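Local coordinates for protein succinate--CoA ligase subunit alpha (Campylobacter jejuni, PDB 6MEL) that belongs to the CoA-ligase family, joining a Rossmann-like CoA-binding domain to a CoA-ligase domain, at residues Thr129-Lys134 and Ile142-Cys147. Sequence-based numbering, arbitrary orientation.
Sequences TSEECK and IFKKGC
Lys145 gives its backbone N-H to the carboxylate of Glu131 in an almost straight hydrogen bond, N to OE2 3.0 Å with an angle of 170° at the hydrogen. The donor comes in steeply from above the carboxylate plane, about 60° out of it. Beyond CG the Glu131 chain is extended, which carries OE2 across to the backbone of 142-147, where it also lies 3.6 Å from CA of Lys144. The two side chains of Glu131 and Lys145 run roughly at right angles. Lys145 runs extended past Ser130 toward Glu132 (chi1 -172°) and bends at its last torsion, bringing NZ within 3.8 Å of Glu132 OE2, a long salt bridge. A water bridges the same NZ, weakly, to Ser130 O. Glu132 has a second tie through OE1, which accepts from the backbone N of Lys7.

Beneath these charges, buried Ser130 packs its CB against Phe143 O at 3.5 Å and Lys145 CA at 3.6 Å. Its OG rests against Phe143 CB at 3.5 Å, at the ring's edge near its plane, and is hydrogen-bonded to Ile172 O. The Phe143 side chain packs on Ile128 of strand 126-129, Ile172 and Ala175 of strand 172-177, and Tyr159 and Ala162 of helix 156-167.

Thr129 O accepts from both Glu132 N (2.9 Å) and Cys133 N (3.0 Å), fixing the tight turn that presents Glu131. Glu132 and Cys133 both face Thr129, a classic beta bulge beside the turn of the 126-129/133-136 hairpin, met by the loop leading into strand 148-152.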
loop_
_atom_site.group_PDB
_atom_site.type_symbol
_atom_site.label_atom_id
_atom_site.label_comp_id
_atom_site.label_asym_id
_atom_site.label_seq_id
_atom_site.Cartn_x
_atom_site.Cartn_y
_atom_site.Cartn_z
ATOM N N THR A 129 -22.997 10.313 -6.329
ATOM C CA THR A 129 -24.211 10.829 -5.711
ATOM C C THR A 129 -25.385 10.049 -6.320
ATOM O O THR A 129 -25.680 10.200 -7.503
ATOM C CB THR A 129 -24.340 12.344 -5.854
ATOM O OG1 THR A 129 -23.337 12.926 -5.028
ATOM C CG2 THR A 129 -25.711 12.875 -5.438
ATOM N N SER A 130 -26.000 9.199 -5.494
ATOM C CA SER A 130 -26.971 8.178 -5.877
ATOM C C SER A 130 -28.031 8.772 -6.819
ATOM O O SER A 130 -28.578 9.812 -6.543
ATOM C CB SER A 130 -27.615 7.583 -4.664
ATOM O OG SER A 130 -26.655 7.064 -3.785
ATOM N N GLU A 131 -28.197 8.130 -7.975
ATOM C CA GLU A 131 -29.220 8.451 -8.970
ATOM C C GLU A 131 -29.033 9.874 -9.492
ATOM O O GLU A 131 -29.951 10.412 -10.045
ATOM C CB GLU A 131 -30.629 8.276 -8.386
ATOM C CG GLU A 131 -30.959 6.841 -7.976
ATOM C CD GLU A 131 -32.265 6.732 -7.177
ATOM O OE1 GLU A 131 -33.103 7.633 -7.320
ATOM O OE2 GLU A 131 -32.402 5.825 -6.334
ATOM N N GLU A 132 -27.840 10.473 -9.357
ATOM C CA GLU A 132 -27.626 11.794 -9.937
ATOM C C GLU A 132 -26.384 11.803 -10.824
ATOM O O GLU A 132 -26.411 12.347 -11.922
ATOM C CB GLU A 132 -27.474 12.854 -8.855
ATOM C CG GLU A 132 -28.763 13.503 -8.370
ATOM C CD GLU A 132 -28.507 14.813 -7.613
ATOM O OE1 GLU A 132 -28.121 15.856 -8.265
ATOM O OE2 GLU A 132 -28.647 14.799 -6.359
ATOM N N CYS A 133 -25.250 11.319 -10.297
ATOM C CA CYS A 133 -24.008 11.350 -11.049
ATOM C C CYS A 133 -22.995 10.417 -10.403
ATOM O O CYS A 133 -23.040 10.130 -9.192
ATOM C CB CYS A 133 -23.410 12.748 -11.115
ATOM S SG CYS A 133 -22.839 13.352 -9.510
ATOM N N LYS A 134 -22.060 9.973 -11.223
ATOM C CA LYS A 134 -20.959 9.169 -10.731
ATOM C C LYS A 134 -19.685 9.527 -11.501
ATOM O O LYS A 134 -19.710 9.766 -12.716
ATOM C CB LYS A 134 -21.347 7.688 -10.774
ATOM C CG LYS A 134 -20.980 6.926 -12.032
ATOM C CD LYS A 134 -21.393 5.491 -11.963
ATOM C CE LYS A 134 -20.983 4.639 -13.154
ATOM N NZ LYS A 134 -19.570 4.200 -13.025
ATOM N N ILE A 142 -26.168 -0.065 -7.668
ATOM C CA ILE A 142 -26.107 -0.460 -6.267
ATOM C C ILE A 142 -26.524 0.709 -5.369
ATOM O O ILE A 142 -27.057 0.518 -4.249
ATOM C CB ILE A 142 -24.671 -0.927 -5.955
ATOM C CG1 ILE A 142 -24.304 -2.174 -6.752
ATOM C CG2 ILE A 142 -24.477 -1.119 -4.458
ATOM C CD1 ILE A 142 -25.188 -3.370 -6.438
ATOM N N PHE A 143 -26.242 1.937 -5.827
ATOM C CA PHE A 143 -26.425 3.154 -5.040
ATOM C C PHE A 143 -27.842 3.700 -5.251
ATOM O O PHE A 143 -28.083 4.444 -6.192
ATOM C CB PHE A 143 -25.337 4.176 -5.372
ATOM C CG PHE A 143 -23.980 3.707 -4.916
ATOM C CD1 PHE A 143 -23.514 4.023 -3.655
ATOM C CD2 PHE A 143 -23.236 2.833 -5.700
ATOM C CE1 PHE A 143 -22.301 3.519 -3.204
ATOM C CE2 PHE A 143 -21.995 2.384 -5.274
ATOM C CZ PHE A 143 -21.550 2.699 -4.011
ATOM N N LYS A 144 -28.763 3.301 -4.368
ATOM C CA LYS A 144 -30.113 3.855 -4.325
ATOM C C LYS A 144 -30.121 5.036 -3.368
ATOM O O LYS A 144 -29.495 5.001 -2.329
ATOM C CB LYS A 144 -31.145 2.825 -3.859
ATOM C CG LYS A 144 -31.305 1.626 -4.783
ATOM C CD LYS A 144 -31.554 1.999 -6.241
ATOM C CE LYS A 144 -31.831 0.814 -7.144
ATOM N NZ LYS A 144 -31.246 1.069 -8.484
ATOM N N LYS A 145 -30.866 6.064 -3.722
ATOM C CA LYS A 145 -30.835 7.327 -2.983
ATOM C C LYS A 145 -31.342 7.115 -1.559
ATOM O O LYS A 145 -32.308 6.390 -1.350
ATOM C CB LYS A 145 -31.676 8.384 -3.689
ATOM C CG LYS A 145 -31.573 9.783 -3.111
ATOM C CD LYS A 145 -32.494 10.770 -3.810
ATOM C CE LYS A 145 -32.121 12.215 -3.554
ATOM N NZ LYS A 145 -30.930 12.584 -4.360
ATOM N N GLY A 146 -30.667 7.739 -0.590
ATOM C CA GLY A 146 -31.110 7.732 0.788
ATOM C C GLY A 146 -30.309 8.699 1.639
ATOM O O GLY A 146 -29.646 9.596 1.122
ATOM N N CYS A 147 -30.346 8.478 2.951
ATOM C CA CYS A 147 -29.849 9.452 3.912
ATOM C C CYS A 147 -28.494 9.019 4.513
ATOM O O CYS A 147 -28.046 9.663 5.469
ATOM C CB CYS A 147 -30.893 9.670 5.012
ATOM S SG CYS A 147 -31.112 8.221 6.087
HETATM O O HOH W 1 -28.179 10.962 -3.480
#